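Local coordinates for protein cryptochrome DASH (Arabidopsis thaliana, PDB 2J4D) that binds FAD and a folate light antenna, repairs cyclobutane pyrimidine dimers in single-stranded DNA as a photolyase and may also act as a photoreceptor, at residues Pro8-Glu13 and Arg258-Phe263; Asn277-Pro282 and Gly461-Phe466; Val242-Arg247 and Trp467-Arg472. One frame throughout, in Å; residues are numbered along the deposited sequence.

How the contacts relate
Contacts 2 and 3 are neighbours, their centres about 10 Å apart; the centre of contact 1 lies about 21 Å from that of contact 2 and about 23 Å from that of contact 3. Along the chain, contact 1 closes before contact 2 opens, contact 2 nests within the loop closed by contact 3, and contacts 1 and 3 cross. The F466 carbonyl of contact 2 receives R244 and R472 of contact 3, and R258 of contact 1 bonds weakly to P282 of contact 2. Contact 1 fixes the N-terminal segment to helix 252-265, while contacts 2 and 3 bring the 277-282 loop and strand 245-248 against helix 462-467 and the turn after it, in the FAD-binding domain.

Contact 1 (Pro8-Glu13 and Arg258-Phe263); sequences PALTEE and RVFEYF
The F260 ring is met at its edge, close to its plane, by L10, whose CD1 lies 4.3 Å from CD2 of F260. The guanidinium of R258 has CB of Y262 over one face, near the rim, while its edge carries E261 OE1 in plane, 2.8 Å from R258 NH1 in a salt bridge. R258 NH1 meets OE1 on its anti side, 23° out of the carboxylate plane. E261 OE2 turns its syn lone pair to the N-terminal segment and accepts A9 N at 2.7 Å; a weak bond from A9 N to E261 OE1, 3.4 Å long, accompanies it. With CG anti to the backbone N (chi1 -179°) and the chain extended beyond it, E261 reaches from its helix across to the A9 amide, and the arginine and the amide together restrict the turning of its carboxylate. P8, which follows a cis peptide bond, packs its CB 3.9 Å from R258 CA. R258 also donates from NE to the carbonyl of T286, which like K287 probably belongs to the FAD site. The arrangement belongs to the link between strand 4-7 and helix 12-26, bound here to helix 252-265, which follows the parallel partner strand 245-248.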
ATOM      1  N   PRO A   8     -14.811   0.279   2.310  1.00 19.80           N
ATOM      2  CA  PRO A   8     -15.750  -0.352   3.251  1.00 19.88           C
ATOM      3  C   PRO A   8     -17.161  -0.304   2.659  1.00 23.91           C
ATOM      4  O   PRO A   8     -17.411   0.450   1.717  1.00 20.60           O
ATOM      5  CB  PRO A   8     -15.623   0.517   4.494  1.00 18.93           C
ATOM      6  CG  PRO A   8     -15.369   1.887   3.911  1.00 17.70           C
ATOM      7  CD  PRO A   8     -14.372   1.597   2.803  1.00 20.58           C
ATOM      8  N   ALA A   9     -18.079  -1.092   3.207  1.00 25.51           N
ATOM      9  CA  ALA A   9     -19.447  -1.117   2.685  1.00 28.67           C
ATOM     10  C   ALA A   9     -20.330  -0.027   3.292  1.00 31.46           C
ATOM     11  O   ALA A   9     -21.497   0.119   2.927  1.00 34.74           O
ATOM     12  CB  ALA A   9     -20.071  -2.497   2.923  1.00 27.82           C
ATOM     13  N   LEU A  10     -19.761   0.752   4.202  1.00 31.37           N
ATOM     14  CA  LEU A  10     -20.488   1.823   4.874  1.00 31.47           C
ATOM     15  C   LEU A  10     -21.060   2.882   3.929  1.00 33.08           C
ATOM     16  O   LEU A  10     -20.520   3.132   2.851  1.00 31.61           O
ATOM     17  CB  LEU A  10     -19.564   2.520   5.875  1.00 31.43           C
ATOM     18  CG  LEU A  10     -18.830   1.639   6.887  1.00 30.34           C
ATOM     19  CD1 LEU A  10     -17.882   2.502   7.704  1.00 30.45           C
ATOM     20  CD2 LEU A  10     -19.830   0.937   7.797  1.00 28.86           C
ATOM     21  N   THR A  11     -22.149   3.514   4.355  1.00 32.71           N
ATOM     22  CA  THR A  11     -22.773   4.569   3.565  1.00 36.89           C
ATOM     23  C   THR A  11     -21.930   5.824   3.744  1.00 37.13           C
ATOM     24  O   THR A  11     -21.110   5.893   4.658  1.00 33.85           O
ATOM     25  CB  THR A  11     -24.189   4.882   4.058  1.00 36.65           C
ATOM     26  OG1 THR A  11     -24.118   5.433   5.377  1.00 38.80           O
ATOM     27  CG2 THR A  11     -25.038   3.619   4.086  1.00 38.14           C
ATOM     28  N   GLU A  12     -22.133   6.812   2.877  1.00 39.52           N
ATOM     29  CA  GLU A  12     -21.385   8.061   2.966  1.00 42.30           C
ATOM     30  C   GLU A  12     -21.602   8.742   4.313  1.00 40.95           C
ATOM     31  O   GLU A  12     -20.690   9.378   4.842  1.00 40.67           O
ATOM     32  CB  GLU A  12     -21.782   9.011   1.830  1.00 47.57           C
ATOM     33  CG  GLU A  12     -21.176   8.657   0.472  1.00 57.98           C
ATOM     34  CD  GLU A  12     -19.652   8.634   0.494  1.00 64.63           C
ATOM     35  OE1 GLU A  12     -19.051   9.537   1.120  1.00 69.01           O
ATOM     36  OE2 GLU A  12     -19.053   7.723  -0.123  1.00 67.37           O
ATOM     37  N   GLU A  13     -22.802   8.611   4.873  1.00 41.03           N
ATOM     38  CA  GLU A  13     -23.081   9.220   6.169  1.00 41.56           C
ATOM     39  C   GLU A  13     -22.382   8.451   7.274  1.00 39.53           C
ATOM     40  O   GLU A  13     -21.876   9.040   8.226  1.00 39.76           O
ATOM     41  CB  GLU A  13     -24.582   9.256   6.462  1.00 44.67           C
ATOM     42  CG  GLU A  13     -25.355  10.217   5.589  1.00 53.23           C
ATOM     43  CD  GLU A  13     -25.726   9.611   4.254  1.00 57.88           C
ATOM     44  OE1 GLU A  13     -25.624  10.317   3.227  1.00 60.46           O
ATOM     45  OE2 GLU A  13     -26.131   8.429   4.235  1.00 59.08           O
ATOM     46  N   ARG A 258     -13.069   1.422   7.290  1.00 18.12           N
ATOM     47  CA  ARG A 258     -12.846  -0.016   7.116  1.00 17.15           C
ATOM     48  C   ARG A 258     -12.298  -0.645   8.393  1.00 18.40           C
ATOM     49  O   ARG A 258     -12.624  -1.793   8.712  1.00 18.42           O
ATOM     50  CB  ARG A 258     -11.901  -0.279   5.932  1.00 17.39           C
ATOM     51  CG  ARG A 258     -11.518  -1.752   5.724  1.00 13.94           C
ATOM     52  CD  ARG A 258     -12.738  -2.682   5.571  1.00 16.30           C
ATOM     53  NE  ARG A 258     -12.308  -4.076   5.506  1.00 19.79           N
ATOM     54  CZ  ARG A 258     -13.117  -5.123   5.351  1.00 18.40           C
ATOM     55  NH1 ARG A 258     -14.431  -4.952   5.241  1.00 20.40           N
ATOM     56  NH2 ARG A 258     -12.602  -6.347   5.303  1.00 17.20           N
ATOM     57  N   VAL A 259     -11.455   0.091   9.122  1.00 17.24           N
ATOM     58  CA  VAL A 259     -10.925  -0.432  10.378  1.00 18.96           C
ATOM     59  C   VAL A 259     -12.130  -0.618  11.314  1.00 20.24           C
ATOM     60  O   VAL A 259     -12.277  -1.649  11.971  1.00 19.57           O
ATOM     61  CB  VAL A 259      -9.898   0.539  11.023  1.00 17.94           C
ATOM     62  CG1 VAL A 259      -9.550   0.074  12.421  1.00 19.45           C
ATOM     63  CG2 VAL A 259      -8.616   0.563  10.190  1.00 18.44           C
ATOM     64  N   PHE A 260     -13.001   0.382  11.355  1.00 18.65           N
ATOM     65  CA  PHE A 260     -14.198   0.296  12.184  1.00 22.07           C
ATOM     66  C   PHE A 260     -15.078  -0.873  11.729  1.00 21.33           C
ATOM     67  O   PHE A 260     -15.543  -1.681  12.533  1.00 19.97           O
ATOM     68  CB  PHE A 260     -14.989   1.601  12.074  1.00 20.50           C
ATOM     69  CG  PHE A 260     -16.371   1.523  12.642  1.00 24.29           C
ATOM     70  CD1 PHE A 260     -16.577   1.534  14.018  1.00 23.21           C
ATOM     71  CD2 PHE A 260     -17.471   1.417  11.795  1.00 23.80           C
ATOM     72  CE1 PHE A 260     -17.861   1.437  14.544  1.00 28.18           C
ATOM     73  CE2 PHE A 260     -18.766   1.320  12.313  1.00 26.70           C
ATOM     74  CZ  PHE A 260     -18.958   1.331  13.689  1.00 27.21           C
ATOM     75  N   GLU A 261     -15.293  -0.963  10.425  1.00 20.59           N
ATOM     76  CA  GLU A 261     -16.140  -2.007   9.860  1.00 22.81           C
ATOM     77  C   GLU A 261     -15.680  -3.437  10.148  1.00 23.25           C
ATOM     78  O   GLU A 261     -16.465  -4.284  10.588  1.00 20.81           O
ATOM     79  CB  GLU A 261     -16.256  -1.801   8.351  1.00 21.85           C
ATOM     80  CG  GLU A 261     -17.132  -2.816   7.651  1.00 25.18           C
ATOM     81  CD  GLU A 261     -17.236  -2.544   6.166  1.00 27.10           C
ATOM     82  OE1 GLU A 261     -16.286  -2.878   5.422  1.00 25.97           O
ATOM     83  OE2 GLU A 261     -18.263  -1.972   5.748  1.00 30.13           O
ATOM     84  N   TYR A 262     -14.401  -3.699   9.902  1.00 21.46           N
ATOM     85  CA  TYR A 262     -13.840  -5.028  10.098  1.00 22.22           C
ATOM     86  C   TYR A 262     -13.700  -5.402  11.570  1.00 21.82           C
ATOM     87  O   TYR A 262     -14.079  -6.500  11.980  1.00 21.59           O
ATOM     88  CB  TYR A 262     -12.472  -5.121   9.414  1.00 19.18           C
ATOM     89  CG  TYR A 262     -11.926  -6.528   9.374  1.00 22.33           C
ATOM     90  CD1 TYR A 262     -12.509  -7.497   8.558  1.00 21.18           C
ATOM     91  CD2 TYR A 262     -10.859  -6.907  10.189  1.00 21.05           C
ATOM     92  CE1 TYR A 262     -12.048  -8.817   8.562  1.00 22.67           C
ATOM     93  CE2 TYR A 262     -10.391  -8.223  10.200  1.00 24.78           C
ATOM     94  CZ  TYR A 262     -10.996  -9.171   9.385  1.00 22.61           C
ATOM     95  OH  TYR A 262     -10.561 -10.474   9.416  1.00 25.47           O
ATOM     96  N   PHE A 263     -13.157  -4.488  12.363  1.00 22.74           N
ATOM     97  CA  PHE A 263     -12.957  -4.729  13.783  1.00 21.99           C
ATOM     98  C   PHE A 263     -14.229  -4.710  14.618  1.00 24.55           C
ATOM     99  O   PHE A 263     -14.557  -5.679  15.305  1.00 24.11           O
ATOM    100  CB  PHE A 263     -12.023  -3.668  14.393  1.00 20.53           C
ATOM    101  CG  PHE A 263     -10.566  -3.871  14.094  1.00 18.54           C
ATOM    102  CD1 PHE A 263     -10.150  -4.780  13.125  1.00 18.36           C
ATOM    103  CD2 PHE A 263      -9.608  -3.125  14.767  1.00 19.42           C
ATOM    104  CE1 PHE A 263      -8.795  -4.942  12.828  1.00 22.15           C
ATOM    105  CE2 PHE A 263      -8.245  -3.276  14.479  1.00 20.05           C
ATOM    106  CZ  PHE A 263      -7.841  -4.185  13.508  1.00 19.51           C
TER

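Contact 2 (Asn277-Pro282 and Gly461-Phe466); sequences NGMLGP and GEYVAF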
ATOM      1  N   ASN A 277      -6.640 -16.890   4.701  1.00 30.14           N
ATOM      2  CA  ASN A 277      -6.198 -17.544   3.474  1.00 29.37           C
ATOM      3  C   ASN A 277      -7.326 -17.672   2.464  1.00 27.63           C
ATOM      4  O   ASN A 277      -7.201 -18.388   1.471  1.00 29.31           O
ATOM      5  CB  ASN A 277      -5.611 -18.920   3.761  1.00 32.32           C
ATOM      6  CG  ASN A 277      -4.157 -18.849   4.160  1.00 36.47           C
ATOM      7  OD1 ASN A 277      -3.792 -19.193   5.283  1.00 39.28           O
ATOM      8  ND2 ASN A 277      -3.313 -18.394   3.239  1.00 34.24           N
ATOM      9  N   GLY A 278      -8.431 -16.984   2.730  1.00 26.95           N
ATOM     10  CA  GLY A 278      -9.555 -17.014   1.810  1.00 27.79           C
ATOM     11  C   GLY A 278      -9.189 -16.217   0.567  1.00 29.10           C
ATOM     12  O   GLY A 278      -8.140 -15.566   0.534  1.00 25.21           O
ATOM     13  N   MET A 279     -10.035 -16.258  -0.457  1.00 26.19           N
ATOM     14  CA  MET A 279      -9.745 -15.523  -1.684  1.00 27.55           C
ATOM     15  C   MET A 279     -10.959 -14.765  -2.190  1.00 28.82           C
ATOM     16  O   MET A 279     -10.832 -13.825  -2.977  1.00 28.38           O
ATOM     17  CB  MET A 279      -9.263 -16.477  -2.780  1.00 30.14           C
ATOM     18  CG  MET A 279      -7.993 -17.245  -2.444  1.00 27.99           C
ATOM     19  SD  MET A 279      -7.353 -18.183  -3.857  1.00 31.39           S
ATOM     20  CE  MET A 279      -8.498 -19.567  -3.846  1.00 32.22           C
ATOM     21  N   LEU A 280     -12.134 -15.167  -1.722  1.00 26.24           N
ATOM     22  CA  LEU A 280     -13.375 -14.552  -2.158  1.00 29.72           C
ATOM     23  C   LEU A 280     -14.041 -13.654  -1.120  1.00 28.46           C
ATOM     24  O   LEU A 280     -14.284 -14.073   0.009  1.00 30.85           O
ATOM     25  CB  LEU A 280     -14.350 -15.658  -2.576  1.00 30.21           C
ATOM     26  CG  LEU A 280     -15.637 -15.270  -3.298  1.00 35.37           C
ATOM     27  CD1 LEU A 280     -15.307 -14.614  -4.637  1.00 31.85           C
ATOM     28  CD2 LEU A 280     -16.481 -16.524  -3.509  1.00 32.46           C
ATOM     29  N   GLY A 281     -14.338 -12.419  -1.509  1.00 29.82           N
ATOM     30  CA  GLY A 281     -15.023 -11.514  -0.604  1.00 30.39           C
ATOM     31  C   GLY A 281     -14.190 -10.644   0.316  1.00 27.77           C
ATOM     32  O   GLY A 281     -13.028 -10.930   0.582  1.00 31.11           O
ATOM     33  N   PRO A 282     -14.786  -9.562   0.829  1.00 27.61           N
ATOM     34  CA  PRO A 282     -14.142  -8.606   1.730  1.00 24.31           C
ATOM     35  C   PRO A 282     -13.911  -9.127   3.141  1.00 26.37           C
ATOM     36  O   PRO A 282     -12.943  -8.750   3.794  1.00 25.93           O
ATOM     37  CB  PRO A 282     -15.109  -7.427   1.717  1.00 25.80           C
ATOM     38  CG  PRO A 282     -16.443  -8.105   1.580  1.00 25.74           C
ATOM     39  CD  PRO A 282     -16.163  -9.135   0.510  1.00 26.63           C
ATOM     40  N   GLY A 461     -14.629 -24.750  -5.619  1.00 35.50           N
ATOM     41  CA  GLY A 461     -14.446 -24.009  -6.855  1.00 33.97           C
ATOM     42  C   GLY A 461     -15.278 -22.744  -6.843  1.00 31.13           C
ATOM     43  O   GLY A 461     -15.539 -22.139  -7.882  1.00 32.33           O
ATOM     44  N   GLU A 462     -15.698 -22.344  -5.651  1.00 30.06           N
ATOM     45  CA  GLU A 462     -16.511 -21.149  -5.479  1.00 31.92           C
ATOM     46  C   GLU A 462     -15.782 -19.903  -5.999  1.00 30.27           C
ATOM     47  O   GLU A 462     -16.381 -19.045  -6.650  1.00 28.51           O
ATOM     48  CB  GLU A 462     -16.835 -20.968  -3.998  1.00 38.65           C
ATOM     49  CG  GLU A 462     -18.172 -20.324  -3.721  1.00 50.12           C
ATOM     50  CD  GLU A 462     -19.324 -21.232  -4.100  1.00 55.99           C
ATOM     51  OE1 GLU A 462     -19.370 -22.372  -3.590  1.00 62.09           O
ATOM     52  OE2 GLU A 462     -20.183 -20.812  -4.905  1.00 58.44           O
ATOM     53  N   TYR A 463     -14.486 -19.808  -5.709  1.00 26.78           N
ATOM     54  CA  TYR A 463     -13.700 -18.651  -6.139  1.00 26.15           C
ATOM     55  C   TYR A 463     -13.517 -18.576  -7.653  1.00 23.24           C
ATOM     56  O   TYR A 463     -13.826 -17.557  -8.265  1.00 24.10           O
ATOM     57  CB  TYR A 463     -12.322 -18.646  -5.458  1.00 23.89           C
ATOM     58  CG  TYR A 463     -11.405 -17.542  -5.958  1.00 25.65           C
ATOM     59  CD1 TYR A 463     -11.611 -16.210  -5.591  1.00 25.28           C
ATOM     60  CD2 TYR A 463     -10.362 -17.825  -6.838  1.00 27.47           C
ATOM     61  CE1 TYR A 463     -10.802 -15.187  -6.093  1.00 25.56           C
ATOM     62  CE2 TYR A 463      -9.546 -16.809  -7.347  1.00 26.06           C
ATOM     63  CZ  TYR A 463      -9.775 -15.497  -6.970  1.00 22.92           C
ATOM     64  OH  TYR A 463      -8.982 -14.498  -7.485  1.00 22.54           O
ATOM     65  N   VAL A 464     -13.012 -19.638  -8.265  1.00 24.34           N
ATOM     66  CA  VAL A 464     -12.815 -19.599  -9.708  1.00 25.75           C
ATOM     67  C   VAL A 464     -14.138 -19.428 -10.457  1.00 27.36           C
ATOM     68  O   VAL A 464     -14.178 -18.802 -11.517  1.00 27.20           O
ATOM     69  CB  VAL A 464     -12.074 -20.850 -10.221  1.00 25.12           C
ATOM     70  CG1 VAL A 464     -10.722 -20.947  -9.540  1.00 23.42           C
ATOM     71  CG2 VAL A 464     -12.893 -22.107  -9.969  1.00 25.71           C
ATOM     72  N   ALA A 465     -15.219 -19.956  -9.890  1.00 28.07           N
ATOM     73  CA  ALA A 465     -16.543 -19.861 -10.512  1.00 29.79           C
ATOM     74  C   ALA A 465     -17.077 -18.432 -10.493  1.00 29.87           C
ATOM     75  O   ALA A 465     -17.765 -17.998 -11.422  1.00 28.61           O
ATOM     76  CB  ALA A 465     -17.530 -20.790  -9.794  1.00 31.56           C
ATOM     77  N   PHE A 466     -16.773 -17.702  -9.427  1.00 29.14           N
ATOM     78  CA  PHE A 466     -17.227 -16.327  -9.322  1.00 27.84           C
ATOM     79  C   PHE A 466     -16.569 -15.476 -10.405  1.00 29.75           C
ATOM     80  O   PHE A 466     -17.227 -14.657 -11.049  1.00 28.53           O
ATOM     81  CB  PHE A 466     -16.894 -15.754  -7.933  1.00 28.00           C
ATOM     82  CG  PHE A 466     -17.182 -14.285  -7.802  1.00 27.25           C
ATOM     83  CD1 PHE A 466     -16.194 -13.340  -8.069  1.00 28.46           C
ATOM     84  CD2 PHE A 466     -18.458 -13.843  -7.463  1.00 31.61           C
ATOM     85  CE1 PHE A 466     -16.472 -11.975  -8.005  1.00 30.84           C
ATOM     86  CE2 PHE A 466     -18.752 -12.478  -7.395  1.00 35.22           C
ATOM     87  CZ  PHE A 466     -17.756 -11.539  -7.668  1.00 34.31           C
TER
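M279 and Y463 make the aromatic part of the interface, their side chains crossing at about a right angle. CB of M279 sits over one face of the tyrosine ring in a CH-pi contact, 3.9 Å from the ring centroid of Y463. Over the same face, M279 SD is 4.5 Å from the centroid of the Y463 ring and 19° off its normal, a Met-aromatic contact. The bend at the end of the methionine (chi3 -77°) brings its methyl back to the ring as well, with M279 CE 3.9 Å from Y463 CD2. Beside these, the backbone O of M279 lies 3.4 Å from Y463 CE1.

The receiving element is the first turn of helix 462-467, part of the FAD-binding domain of DNA photolyases, with G461 at its N-cap position and the backbone amides of Y463 and V464 both bound by the carboxylate of D458. Its side chains meet a loop between helices 272-275 and 289-293, where M279 lies near R392, a probable ATP-binding residue.

Aliphatic packing falls to L280. A chi1 of -170° sets its CG opposite the amide N and swings both methyls toward the helix: L280 CD1 approaches F466 CG at 3.7 Å, and L280 CD2 comes within 4.0 Å of the carbonyl O of E462. CB of L280 adds a looser contact to CD1 of Y463 at 4.1 Å.

Polar bonding between the two segments is absent. The tyrosine hydroxyl is instead hydrogen-bonded to E382 of helix 374-386, which fixes the far end of the ring that M279 covers, while M279 also rests on L375 and Y457.

Contact 3 (Val242-Arg247 and Trp467-Arg472); sequences VTRGMR and WLQQLR
Where the chain enters the short strand 245-248, R244 and G245 meet W467 at the end of helix 462-467. The indole brings its six-membered ring to the backbone there, with W467 CH2 3.9 Å from the carbonyl O of R244. The same W467 CH2 lies 4.2 Å from G245 CA. R244 CB is 4.1 Å from W467 CZ3. A side chain on G245 would clash with that ring, and its phi of 73° also suits a glycine.

The strand pairs in parallel with strand 4-7, so the contact ties this two-stranded sheet to the last turn of the helix. R244 bends at chi3 (58°) to bring its guanidinium to this turn, where NH1 donates to the carbonyl of F466 and the cation makes a cation-pi contact with the F466 ring. R472, coming from the opposite direction, bonds the same carbonyl through NH2 and that of A465 through NE. With a leucine in place of R244, the F466 carbonyl would probably lose one of its two arginine donors and the F466 ring its cation. The guanidinium planes of R244 and R472 stand 65° apart, and the 2.6 Å modelled between R244 NH2 and R472 NH2, two donors of like charge, is doubtful.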
ATOM      1  N   VAL A 242     -14.479  -0.265 -11.534  1.00 25.31           N
ATOM      2  CA  VAL A 242     -14.572  -1.656 -11.108  1.00 26.42           C
ATOM      3  C   VAL A 242     -15.929  -2.189 -11.545  1.00 30.62           C
ATOM      4  O   VAL A 242     -16.968  -1.671 -11.144  1.00 30.73           O
ATOM      5  CB  VAL A 242     -14.443  -1.763  -9.575  1.00 24.83           C
ATOM      6  CG1 VAL A 242     -14.652  -3.209  -9.116  1.00 20.12           C
ATOM      7  CG2 VAL A 242     -13.067  -1.264  -9.152  1.00 20.30           C
ATOM      8  N   THR A 243     -15.913  -3.228 -12.366  1.00 33.47           N
ATOM      9  CA  THR A 243     -17.145  -3.810 -12.875  1.00 38.13           C
ATOM     10  C   THR A 243     -17.719  -4.910 -11.980  1.00 38.31           C
ATOM     11  O   THR A 243     -18.937  -5.065 -11.893  1.00 39.83           O
ATOM     12  CB  THR A 243     -16.907  -4.367 -14.289  1.00 37.61           C
ATOM     13  OG1 THR A 243     -15.796  -5.269 -14.261  1.00 34.94           O
ATOM     14  CG2 THR A 243     -16.584  -3.237 -15.256  1.00 37.24           C
ATOM     15  N   ARG A 244     -16.841  -5.661 -11.318  1.00 38.80           N
ATOM     16  CA  ARG A 244     -17.248  -6.759 -10.437  1.00 36.63           C
ATOM     17  C   ARG A 244     -16.348  -6.822  -9.217  1.00 34.30           C
ATOM     18  O   ARG A 244     -15.248  -6.278  -9.232  1.00 33.82           O
ATOM     19  CB  ARG A 244     -17.103  -8.105 -11.138  1.00 39.53           C
ATOM     20  CG  ARG A 244     -17.715  -8.224 -12.504  1.00 49.27           C
ATOM     21  CD  ARG A 244     -17.634  -9.683 -12.920  1.00 52.22           C
ATOM     22  NE  ARG A 244     -18.333 -10.514 -11.948  1.00 55.74           N
ATOM     23  CZ  ARG A 244     -18.183 -11.827 -11.831  1.00 55.05           C
ATOM     24  NH1 ARG A 244     -17.345 -12.474 -12.628  1.00 54.26           N
ATOM     25  NH2 ARG A 244     -18.884 -12.490 -10.923  1.00 57.12           N
ATOM     26  N   GLY A 245     -16.807  -7.516  -8.179  1.00 31.84           N
ATOM     27  CA  GLY A 245     -16.004  -7.674  -6.978  1.00 29.94           C
ATOM     28  C   GLY A 245     -15.844  -6.457  -6.087  1.00 26.92           C
ATOM     29  O   GLY A 245     -16.695  -5.578  -6.049  1.00 27.29           O
ATOM     30  N   MET A 246     -14.728  -6.403  -5.372  1.00 27.15           N
ATOM     31  CA  MET A 246     -14.464  -5.314  -4.448  1.00 23.56           C
ATOM     32  C   MET A 246     -14.053  -3.992  -5.070  1.00 22.54           C
ATOM     33  O   MET A 246     -13.109  -3.916  -5.855  1.00 19.31           O
ATOM     34  CB  MET A 246     -13.405  -5.748  -3.434  1.00 25.08           C
ATOM     35  CG  MET A 246     -13.854  -6.898  -2.559  1.00 25.92           C
ATOM     36  SD  MET A 246     -12.633  -7.355  -1.324  1.00 29.42           S
ATOM     37  CE  MET A 246     -11.602  -8.506  -2.260  1.00 28.37           C
ATOM     38  N   ARG A 247     -14.778  -2.948  -4.689  1.00 20.74           N
ATOM     39  CA  ARG A 247     -14.530  -1.595  -5.151  1.00 22.96           C
ATOM     40  C   ARG A 247     -14.006  -0.839  -3.919  1.00 20.99           C
ATOM     41  O   ARG A 247     -14.781  -0.407  -3.073  1.00 19.41           O
ATOM     42  CB  ARG A 247     -15.851  -0.994  -5.656  1.00 24.07           C
ATOM     43  CG  ARG A 247     -15.762   0.339  -6.385  1.00 28.81           C
ATOM     44  CD  ARG A 247     -15.458   1.472  -5.444  1.00 33.25           C
ATOM     45  NE  ARG A 247     -15.966   2.751  -5.941  1.00 33.83           N
ATOM     46  CZ  ARG A 247     -15.311   3.904  -5.835  1.00 37.97           C
ATOM     47  NH1 ARG A 247     -14.110   3.943  -5.258  1.00 28.76           N
ATOM     48  NH2 ARG A 247     -15.861   5.022  -6.295  1.00 37.29           N
ATOM     49  N   TRP A 467     -15.271 -15.682 -10.614  1.00 27.93           N
ATOM     50  CA  TRP A 467     -14.525 -14.903 -11.599  1.00 27.29           C
ATOM     51  C   TRP A 467     -14.600 -15.417 -13.028  1.00 28.72           C
ATOM     52  O   TRP A 467     -14.488 -14.637 -13.978  1.00 27.28           O
ATOM     53  CB  TRP A 467     -13.057 -14.785 -11.173  1.00 22.28           C
ATOM     54  CG  TRP A 467     -12.881 -13.808 -10.051  1.00 25.05           C
ATOM     55  CD1 TRP A 467     -12.609 -14.092  -8.743  1.00 24.54           C
ATOM     56  CD2 TRP A 467     -13.084 -12.394 -10.121  1.00 25.91           C
ATOM     57  NE1 TRP A 467     -12.641 -12.940  -7.990  1.00 24.85           N
ATOM     58  CE2 TRP A 467     -12.932 -11.882  -8.812  1.00 25.55           C
ATOM     59  CE3 TRP A 467     -13.387 -11.507 -11.165  1.00 28.79           C
ATOM     60  CZ2 TRP A 467     -13.072 -10.521  -8.516  1.00 27.00           C
ATOM     61  CZ3 TRP A 467     -13.527 -10.148 -10.872  1.00 30.66           C
ATOM     62  CH2 TRP A 467     -13.369  -9.673  -9.555  1.00 28.18           C
ATOM     63  N   LEU A 468     -14.781 -16.722 -13.180  1.00 26.70           N
ATOM     64  CA  LEU A 468     -14.862 -17.333 -14.499  1.00 29.82           C
ATOM     65  C   LEU A 468     -16.248 -17.971 -14.592  1.00 33.03           C
ATOM     66  O   LEU A 468     -16.394 -19.189 -14.497  1.00 32.23           O
ATOM     67  CB  LEU A 468     -13.753 -18.382 -14.644  1.00 27.95           C
ATOM     68  CG  LEU A 468     -12.351 -17.854 -14.291  1.00 27.84           C
ATOM     69  CD1 LEU A 468     -11.332 -18.982 -14.296  1.00 30.17           C
ATOM     70  CD2 LEU A 468     -11.950 -16.772 -15.277  1.00 29.14           C
ATOM     71  N   GLN A 469     -17.261 -17.121 -14.765  1.00 34.97           N
ATOM     72  CA  GLN A 469     -18.654 -17.553 -14.830  1.00 37.95           C
ATOM     73  C   GLN A 469     -18.971 -18.774 -15.690  1.00 37.42           C
ATOM     74  O   GLN A 469     -19.962 -19.456 -15.431  1.00 38.84           O
ATOM     75  CB  GLN A 469     -19.554 -16.382 -15.251  1.00 39.87           C
ATOM     76  CG  GLN A 469     -18.955 -15.464 -16.302  1.00 51.04           C
ATOM     77  CD  GLN A 469     -17.895 -14.542 -15.720  1.00 55.56           C
ATOM     78  OE1 GLN A 469     -16.757 -14.500 -16.196  1.00 56.20           O
ATOM     79  NE2 GLN A 469     -18.268 -13.796 -14.685  1.00 59.80           N
ATOM     80  N   GLN A 470     -18.152 -19.063 -16.698  1.00 36.74           N
ATOM     81  CA  GLN A 470     -18.419 -20.226 -17.540  1.00 38.90           C
ATOM     82  C   GLN A 470     -18.178 -21.543 -16.794  1.00 40.53           C
ATOM     83  O   GLN A 470     -18.374 -22.622 -17.359  1.00 40.86           O
ATOM     84  CB  GLN A 470     -17.565 -20.204 -18.818  1.00 37.34           C
ATOM     85  CG  GLN A 470     -16.077 -20.409 -18.607  1.00 39.38           C
ATOM     86  CD  GLN A 470     -15.318 -19.099 -18.511  1.00 38.84           C
ATOM     87  OE1 GLN A 470     -15.684 -18.214 -17.741  1.00 37.63           O
ATOM     88  NE2 GLN A 470     -14.253 -18.973 -19.294  1.00 39.10           N
ATOM     89  N   LEU A 471     -17.753 -21.455 -15.534  1.00 39.94           N
ATOM     90  CA  LEU A 471     -17.500 -22.654 -14.730  1.00 40.10           C
ATOM     91  C   LEU A 471     -18.580 -22.852 -13.669  1.00 39.84           C
ATOM     92  O   LEU A 471     -18.641 -23.900 -13.023  1.00 39.88           O
ATOM     93  CB  LEU A 471     -16.141 -22.555 -14.023  1.00 37.89           C
ATOM     94  CG  LEU A 471     -14.885 -22.249 -14.837  1.00 37.93           C
ATOM     95  CD1 LEU A 471     -13.683 -22.200 -13.898  1.00 34.94           C
ATOM     96  CD2 LEU A 471     -14.684 -23.310 -15.913  1.00 40.28           C
ATOM     97  N   ARG A 472     -19.424 -21.840 -13.486  1.00 41.22           N
ATOM     98  CA  ARG A 472     -20.486 -21.884 -12.481  1.00 44.96           C
ATOM     99  C   ARG A 472     -21.427 -23.081 -12.550  1.00 47.60           C
ATOM    100  O   ARG A 472     -21.880 -23.581 -11.518  1.00 46.89           O
ATOM    101  CB  ARG A 472     -21.316 -20.600 -12.538  1.00 46.88           C
ATOM    102  CG  ARG A 472     -20.625 -19.421 -11.896  1.00 49.40           C
ATOM    103  CD  ARG A 472     -21.357 -18.115 -12.121  1.00 50.02           C
ATOM    104  NE  ARG A 472     -20.522 -16.999 -11.688  1.00 49.07           N
ATOM    105  CZ  ARG A 472     -20.941 -15.747 -11.555  1.00 52.04           C
ATOM    106  NH1 ARG A 472     -22.203 -15.429 -11.820  1.00 47.44           N
ATOM    107  NH2 ARG A 472     -20.091 -14.810 -11.151  1.00 50.78           N
TER